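Local coordinates for protein aminotransferase, class I (Staphylococcus aureus, PDB 2O1B) that probably transfers amino groups between amino acids and 2-oxo acids, as a class I aminotransferase that uses pyridoxal-5'-phosphate as cofactor, at residues D96-Q101 with E247-S252; Q92-F97 with D110-L115. All blocks are in the same frame, centred on the assembly; numbering follows the deposited sequence.

Interaction 1: residues D96-Q101 with E247-S252; sequences DFYQRQ and EIYSLS. With PLP (pyridoxal-5'-phosphate), chain B.
Helix 96-101 runs across strand 247-250 at 101°, with F97 and Y98 reaching Y249 and E247; the short axes come no closer than 12.4 Å. The strand belongs to the seven-stranded mixed sheet of the large domain in fold-type I PLP enzymes. Long side chains bridge this wide gap. F97 and Y249 form a T-shaped (edge-to-face) pair, with ring planes at 61° and centroids 5.0 Å apart. The F97 edge points at the Y249 face, and F97 CZ also lies 3.3 Å from Y249 OH. F97 has its CG anti to the backbone N (chi1 180°), which sends the ring out from the helix toward the sheet. Q101 CG, one turn on, sits over the centre of one F97 face. Y98 carries the polar link. Its OH donates a very short hydrogen bond, 2.5 Å, to E247 OE1. The acceptor lies at the ring edge, in the ring plane, and the carboxylate is turned well out of that plane. E247 is buried, but S234 OG also bonds OE1 and the I235 amide bonds OE2, so both oxygens have partners. Beyond Y249 the chain turns to the cofactor. S250 OG accepts from S252 N in an ST turn and donates to O3P of PLP at 2.7 Å. S252 OG donates to PLP O1P at 2.6 Å.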
loop_
_atom_site.group_PDB
_atom_site.type_symbol
_atom_site.label_atom_id
_atom_site.label_comp_id
_atom_site.label_asym_id
_atom_site.label_seq_id
_atom_site.Cartn_x
_atom_site.Cartn_y
_atom_site.Cartn_z
ATOM N N ASP A 96 -14.380 -19.406 -1.929
ATOM C CA ASP A 96 -15.754 -19.698 -2.355
ATOM C C ASP A 96 -16.045 -19.139 -3.745
ATOM O O ASP A 96 -16.660 -19.810 -4.576
ATOM C CB ASP A 96 -16.774 -19.107 -1.380
ATOM C CG ASP A 96 -16.848 -19.855 -0.043
ATOM O OD1 ASP A 96 -16.196 -20.915 0.134
ATOM O OD2 ASP A 96 -17.576 -19.359 0.844
ATOM N N PHE A 97 -15.627 -17.892 -3.975
ATOM C CA PHE A 97 -15.772 -17.239 -5.275
ATOM C C PHE A 97 -15.050 -18.058 -6.342
ATOM O O PHE A 97 -15.665 -18.495 -7.318
ATOM C CB PHE A 97 -15.228 -15.809 -5.184
ATOM C CG PHE A 97 -15.311 -15.019 -6.466
ATOM C CD1 PHE A 97 -16.496 -14.388 -6.837
ATOM C CD2 PHE A 97 -14.187 -14.846 -7.263
ATOM C CE1 PHE A 97 -16.570 -13.629 -8.015
ATOM C CE2 PHE A 97 -14.257 -14.090 -8.439
ATOM C CZ PHE A 97 -15.454 -13.476 -8.806
ATOM N N TYR A 98 -13.758 -18.308 -6.143
ATOM C CA TYR A 98 -13.010 -19.114 -7.102
ATOM C C TYR A 98 -13.576 -20.511 -7.354
ATOM O O TYR A 98 -13.560 -20.988 -8.494
ATOM C CB TYR A 98 -11.517 -19.132 -6.774
ATOM C CG TYR A 98 -10.780 -18.176 -7.677
ATOM C CD1 TYR A 98 -10.962 -16.792 -7.557
ATOM C CD2 TYR A 98 -9.949 -18.650 -8.687
ATOM C CE1 TYR A 98 -10.307 -15.904 -8.421
ATOM C CE2 TYR A 98 -9.280 -17.772 -9.542
ATOM C CZ TYR A 98 -9.469 -16.406 -9.407
ATOM O OH TYR A 98 -8.817 -15.547 -10.260
ATOM N N GLN A 99 -14.112 -21.143 -6.311
ATOM C CA GLN A 99 -14.739 -22.451 -6.450
ATOM C C GLN A 99 -15.976 -22.407 -7.352
ATOM O O GLN A 99 -16.058 -23.155 -8.325
ATOM C CB GLN A 99 -15.099 -23.053 -5.078
ATOM C CG GLN A 99 -15.669 -24.468 -5.159
ATOM C CD GLN A 99 -14.680 -25.464 -5.734
ATOM O OE1 GLN A 99 -13.568 -25.629 -5.226
ATOM N NE2 GLN A 99 -15.079 -26.131 -6.799
ATOM N N ARG A 100 -16.945 -21.550 -7.033
ATOM C CA ARG A 100 -18.162 -21.517 -7.852
ATOM C C ARG A 100 -17.964 -20.808 -9.198
ATOM O O ARG A 100 -18.698 -21.077 -10.144
ATOM C CB ARG A 100 -19.379 -20.978 -7.082
ATOM C CG ARG A 100 -19.259 -19.550 -6.643
ATOM C CD ARG A 100 -20.541 -19.034 -6.001
ATOM N NE ARG A 100 -20.470 -17.576 -5.949
ATOM C CZ ARG A 100 -19.955 -16.866 -4.946
ATOM N NH1 ARG A 100 -19.482 -17.459 -3.856
ATOM N NH2 ARG A 100 -19.922 -15.548 -5.036
ATOM N N GLN A 101 -16.969 -19.923 -9.291
ATOM C CA GLN A 101 -16.694 -19.238 -10.555
ATOM C C GLN A 101 -15.875 -20.105 -11.520
ATOM O O GLN A 101 -16.239 -20.242 -12.695
ATOM C CB GLN A 101 -16.008 -17.871 -10.332
ATOM C CG GLN A 101 -16.925 -16.763 -9.767
ATOM C CD GLN A 101 -17.853 -16.147 -10.807
ATOM O OE1 GLN A 101 -17.686 -16.361 -12.012
ATOM N NE2 GLN A 101 -18.826 -15.362 -10.343
ATOM N N GLU A 247 -2.796 -16.068 -9.832
ATOM C CA GLU A 247 -3.717 -15.215 -10.552
ATOM C C GLU A 247 -4.130 -14.065 -9.652
ATOM O O GLU A 247 -4.409 -14.266 -8.475
ATOM C CB GLU A 247 -4.931 -16.011 -10.948
ATOM C CG GLU A 247 -5.835 -15.310 -11.921
ATOM C CD GLU A 247 -6.667 -16.304 -12.639
ATOM O OE1 GLU A 247 -7.634 -16.826 -12.027
ATOM O OE2 GLU A 247 -6.327 -16.583 -13.805
ATOM N N ILE A 248 -4.178 -12.863 -10.214
ATOM C CA ILE A 248 -4.543 -11.673 -9.442
ATOM C C ILE A 248 -5.892 -11.143 -9.943
ATOM O O ILE A 248 -6.102 -10.954 -11.137
ATOM C CB ILE A 248 -3.413 -10.636 -9.466
ATOM C CG1 ILE A 248 -2.285 -11.104 -8.523
ATOM C CG2 ILE A 248 -3.929 -9.251 -9.052
ATOM C CD1 ILE A 248 -1.050 -10.282 -8.531
ATOM N N TYR A 249 -6.811 -10.961 -9.015
ATOM C CA TYR A 249 -8.187 -10.600 -9.327
ATOM C C TYR A 249 -8.523 -9.294 -8.621
ATOM O O TYR A 249 -8.189 -9.137 -7.445
ATOM C CB TYR A 249 -9.134 -11.706 -8.847
ATOM C CG TYR A 249 -10.552 -11.554 -9.358
ATOM C CD1 TYR A 249 -10.947 -12.160 -10.561
ATOM C CD2 TYR A 249 -11.498 -10.791 -8.655
ATOM C CE1 TYR A 249 -12.250 -11.997 -11.059
ATOM C CE2 TYR A 249 -12.800 -10.631 -9.140
ATOM C CZ TYR A 249 -13.161 -11.229 -10.346
ATOM O OH TYR A 249 -14.441 -11.062 -10.828
ATOM N N SER A 250 -9.195 -8.379 -9.328
ATOM C CA SER A 250 -9.536 -7.069 -8.786
ATOM C C SER A 250 -11.040 -6.901 -8.634
ATOM O O SER A 250 -11.802 -7.364 -9.480
ATOM C CB SER A 250 -9.012 -5.953 -9.699
ATOM O OG SER A 250 -9.407 -4.689 -9.191
ATOM N N LEU A 251 -11.462 -6.235 -7.562
ATOM C CA LEU A 251 -12.869 -5.813 -7.416
ATOM C C LEU A 251 -13.207 -4.471 -8.098
ATOM O O LEU A 251 -14.380 -4.075 -8.190
ATOM C CB LEU A 251 -13.266 -5.768 -5.937
ATOM C CG LEU A 251 -13.457 -7.105 -5.201
ATOM C CD1 LEU A 251 -12.143 -7.751 -4.790
ATOM C CD2 LEU A 251 -14.338 -6.900 -3.974
ATOM N N SER A 252 -12.179 -3.781 -8.580
ATOM C CA SER A 252 -12.336 -2.439 -9.159
ATOM C C SER A 252 -13.335 -2.336 -10.305
ATOM O O SER A 252 -14.285 -1.542 -10.243
ATOM C CB SER A 252 -10.983 -1.896 -9.631
ATOM O OG SER A 252 -10.139 -1.615 -8.535
HETATM N N1 PLP B . -4.186 -4.689 -14.378
HETATM C C2 PLP B . -4.959 -4.319 -15.463
HETATM C C2A PLP B . -4.813 -5.067 -16.760
HETATM C C3 PLP B . -5.879 -3.280 -15.307
HETATM O O3 PLP B . -6.668 -2.880 -16.347
HETATM C C4 PLP B . -6.001 -2.627 -14.073
HETATM C C4A PLP B . -7.306 -1.948 -13.778
HETATM C C5 PLP B . -5.201 -3.002 -12.992
HETATM C C6 PLP B . -4.286 -4.042 -13.156
HETATM C C5A PLP B . -5.292 -2.290 -11.648
HETATM O O4P PLP B . -6.459 -2.634 -10.925
HETATM P P PLP B . -6.668 -2.130 -9.404
HETATM O O1P PLP B . -7.733 -1.047 -9.380
HETATM O O2P PLP B . -5.344 -1.599 -8.923
HETATM O O3P PLP B . -7.122 -3.317 -8.602
#

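Interaction 2: residues Q92-F97 with D110-L115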
loop_
_atom_site.group_PDB
_atom_site.type_symbol
_atom_site.label_atom_id
_atom_site.label_comp_id
_atom_site.label_asym_id
_atom_site.label_seq_id
_atom_site.Cartn_x
_atom_site.Cartn_y
_atom_site.Cartn_z
ATOM N N GLN A 92 -12.172 -16.766 3.097
ATOM C CA GLN A 92 -13.211 -17.719 2.750
ATOM C C GLN A 92 -14.087 -17.254 1.586
ATOM O O GLN A 92 -14.499 -18.072 0.764
ATOM C CB GLN A 92 -14.071 -18.036 3.972
ATOM C CG GLN A 92 -15.089 -19.144 3.748
ATOM C CD GLN A 92 -14.450 -20.519 3.609
ATOM O OE1 GLN A 92 -13.708 -20.954 4.481
ATOM N NE2 GLN A 92 -14.757 -21.214 2.522
ATOM N N ALA A 93 -14.392 -15.957 1.527
ATOM C CA ALA A 93 -15.194 -15.417 0.419
ATOM C C ALA A 93 -14.422 -15.527 -0.893
ATOM O O ALA A 93 -15.016 -15.726 -1.951
ATOM C CB ALA A 93 -15.599 -13.974 0.682
ATOM N N ILE A 94 -13.101 -15.423 -0.795
ATOM C CA ILE A 94 -12.205 -15.579 -1.934
ATOM C C ILE A 94 -12.202 -17.007 -2.476
ATOM O O ILE A 94 -12.372 -17.213 -3.681
ATOM C CB ILE A 94 -10.756 -15.142 -1.583
ATOM C CG1 ILE A 94 -10.678 -13.614 -1.434
ATOM C CG2 ILE A 94 -9.777 -15.598 -2.660
ATOM C CD1 ILE A 94 -9.430 -13.113 -0.708
ATOM N N VAL A 95 -11.993 -17.995 -1.604
ATOM C CA VAL A 95 -11.950 -19.392 -2.067
ATOM C C VAL A 95 -13.305 -19.856 -2.588
ATOM O O VAL A 95 -13.368 -20.605 -3.566
ATOM C CB VAL A 95 -11.388 -20.395 -1.003
ATOM C CG1 VAL A 95 -10.046 -19.924 -0.456
ATOM C CG2 VAL A 95 -12.369 -20.633 0.125
ATOM N N ASP A 96 -14.380 -19.406 -1.929
ATOM C CA ASP A 96 -15.754 -19.698 -2.355
ATOM C C ASP A 96 -16.045 -19.139 -3.745
ATOM O O ASP A 96 -16.660 -19.810 -4.576
ATOM C CB ASP A 96 -16.774 -19.107 -1.380
ATOM C CG ASP A 96 -16.848 -19.855 -0.043
ATOM O OD1 ASP A 96 -16.196 -20.915 0.134
ATOM O OD2 ASP A 96 -17.576 -19.359 0.844
ATOM N N PHE A 97 -15.627 -17.892 -3.975
ATOM C CA PHE A 97 -15.772 -17.239 -5.275
ATOM C C PHE A 97 -15.050 -18.058 -6.342
ATOM O O PHE A 97 -15.665 -18.495 -7.318
ATOM C CB PHE A 97 -15.228 -15.809 -5.184
ATOM C CG PHE A 97 -15.311 -15.019 -6.466
ATOM C CD1 PHE A 97 -16.496 -14.388 -6.837
ATOM C CD2 PHE A 97 -14.187 -14.846 -7.263
ATOM C CE1 PHE A 97 -16.570 -13.629 -8.015
ATOM C CE2 PHE A 97 -14.257 -14.090 -8.439
ATOM C CZ PHE A 97 -15.454 -13.476 -8.806
ATOM N N ASP A 110 -2.639 -21.051 2.530
ATOM C CA ASP A 110 -1.489 -21.292 1.672
ATOM C C ASP A 110 -1.573 -20.587 0.326
ATOM O O ASP A 110 -0.541 -20.300 -0.303
ATOM C CB ASP A 110 -1.319 -22.798 1.432
ATOM C CG ASP A 110 -0.895 -23.562 2.683
ATOM O OD1 ASP A 110 -0.459 -22.932 3.681
ATOM O OD2 ASP A 110 -0.992 -24.813 2.657
ATOM N N GLU A 111 -2.797 -20.356 -0.138
ATOM C CA GLU A 111 -3.022 -20.017 -1.547
ATOM C C GLU A 111 -3.863 -18.760 -1.773
ATOM O O GLU A 111 -4.402 -18.556 -2.857
ATOM C CB GLU A 111 -3.612 -21.234 -2.288
ATOM C CG GLU A 111 -2.681 -22.447 -2.233
ATOM C CD GLU A 111 -3.258 -23.722 -2.819
ATOM O OE1 GLU A 111 -4.478 -23.947 -2.709
ATOM O OE2 GLU A 111 -2.462 -24.519 -3.371
ATOM N N VAL A 112 -3.940 -17.908 -0.753
ATOM C CA VAL A 112 -4.701 -16.668 -0.823
ATOM C C VAL A 112 -3.943 -15.521 -0.149
ATOM O O VAL A 112 -3.518 -15.650 0.998
ATOM C CB VAL A 112 -6.093 -16.827 -0.152
ATOM C CG1 VAL A 112 -6.821 -15.513 -0.146
ATOM C CG2 VAL A 112 -6.933 -17.879 -0.870
ATOM N N CYS A 113 -3.783 -14.409 -0.871
ATOM C CA CYS A 113 -3.182 -13.180 -0.329
ATOM C C CYS A 113 -4.027 -11.993 -0.750
ATOM O O CYS A 113 -4.195 -11.736 -1.949
ATOM C CB CYS A 113 -1.746 -12.987 -0.839
ATOM S SG CYS A 113 -0.906 -11.496 -0.207
ATOM N N ILE A 114 -4.573 -11.287 0.232
ATOM C CA ILE A 114 -5.368 -10.092 -0.011
ATOM C C ILE A 114 -4.483 -8.934 -0.468
ATOM O O ILE A 114 -3.384 -8.759 0.057
ATOM C CB ILE A 114 -6.129 -9.697 1.267
ATOM C CG1 ILE A 114 -7.292 -10.661 1.490
ATOM C CG2 ILE A 114 -6.707 -8.320 1.150
ATOM C CD1 ILE A 114 -7.057 -11.678 2.550
ATOM N N LEU A 115 -4.965 -8.155 -1.444
ATOM C CA LEU A 115 -4.189 -7.045 -2.024
ATOM C C LEU A 115 -4.856 -5.691 -1.814
ATOM O O LEU A 115 -6.076 -5.584 -1.863
ATOM C CB LEU A 115 -3.919 -7.272 -3.523
ATOM C CG LEU A 115 -3.189 -8.557 -3.947
ATOM C CD1 LEU A 115 -3.116 -8.691 -5.463
ATOM C CD2 LEU A 115 -1.798 -8.639 -3.331
#
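V112 meets I94 and V95 of helix 92-97 where strand 112-115 begins, and the contact is wholly apolar. The strand is an outermost strand of the seven-stranded mixed sheet of the PLP-binding large domain. It pairs antiparallel with strand 263-267. The helix packs on one face of this sheet, in the alpha/beta/alpha sandwich of the large domain. The short axes pass 9.5 Å apart at 113°.

D110 and E111 lead into the strand. E111 turns to its own partners, with OE1 in a salt bridge to K242. V112 is the centre of the contact, and its two methyls divide the work. CG1 is anti to the backbone N (chi1 176°) and meets I94 CD1 at 3.6 Å. I94 CG2 lies against the same methyl at 3.9 Å. V112 CG2 meets V95 CG1 at 3.7 Å. The side chain of V95 crosses that of V112 at about a right angle, whereas I94 comes in at a slant. V112 thus presses on two successive residues of the helix. C113 points away, to the other face of the sheet, where it touches K276 and Q279 of helix 269-282. The edge strand is therefore packed between two helices. I114 brings its side chain back to the helix side at its end. I94 also rests on F264 and V266 of the neighbouring strand, so one isoleucine spans two strands. The backbone of L115 continues the pairing through G263, and its side chain touches A265 and Q279. In I94, CG1 is anti to the carbonyl carbon (chi1 -71°), and the chain runs on to place CD1 3.9 Å from I114 CG1.

Both contacts start from helix 88-102 and share D96 and F97. Interaction 2 uses I94 and V95 and joins the helix to edge strand 112-115, only 13 residues on. Interaction 1 uses F97 and Y98, about one turn further on, and reaches strand 245-250, 146 residues on. The two strands belong to one sheet, with strand 263-267 between them, and the contact centres are about 8 Å apart. I248 CG2 touches L115 CD1 at 3.7 Å, linking the two strand segments directly. One helix thus spans this end of the sheet. Strand 245-250 leads to the cofactor phosphate, and Y81 of the second subunit also bonds PLP.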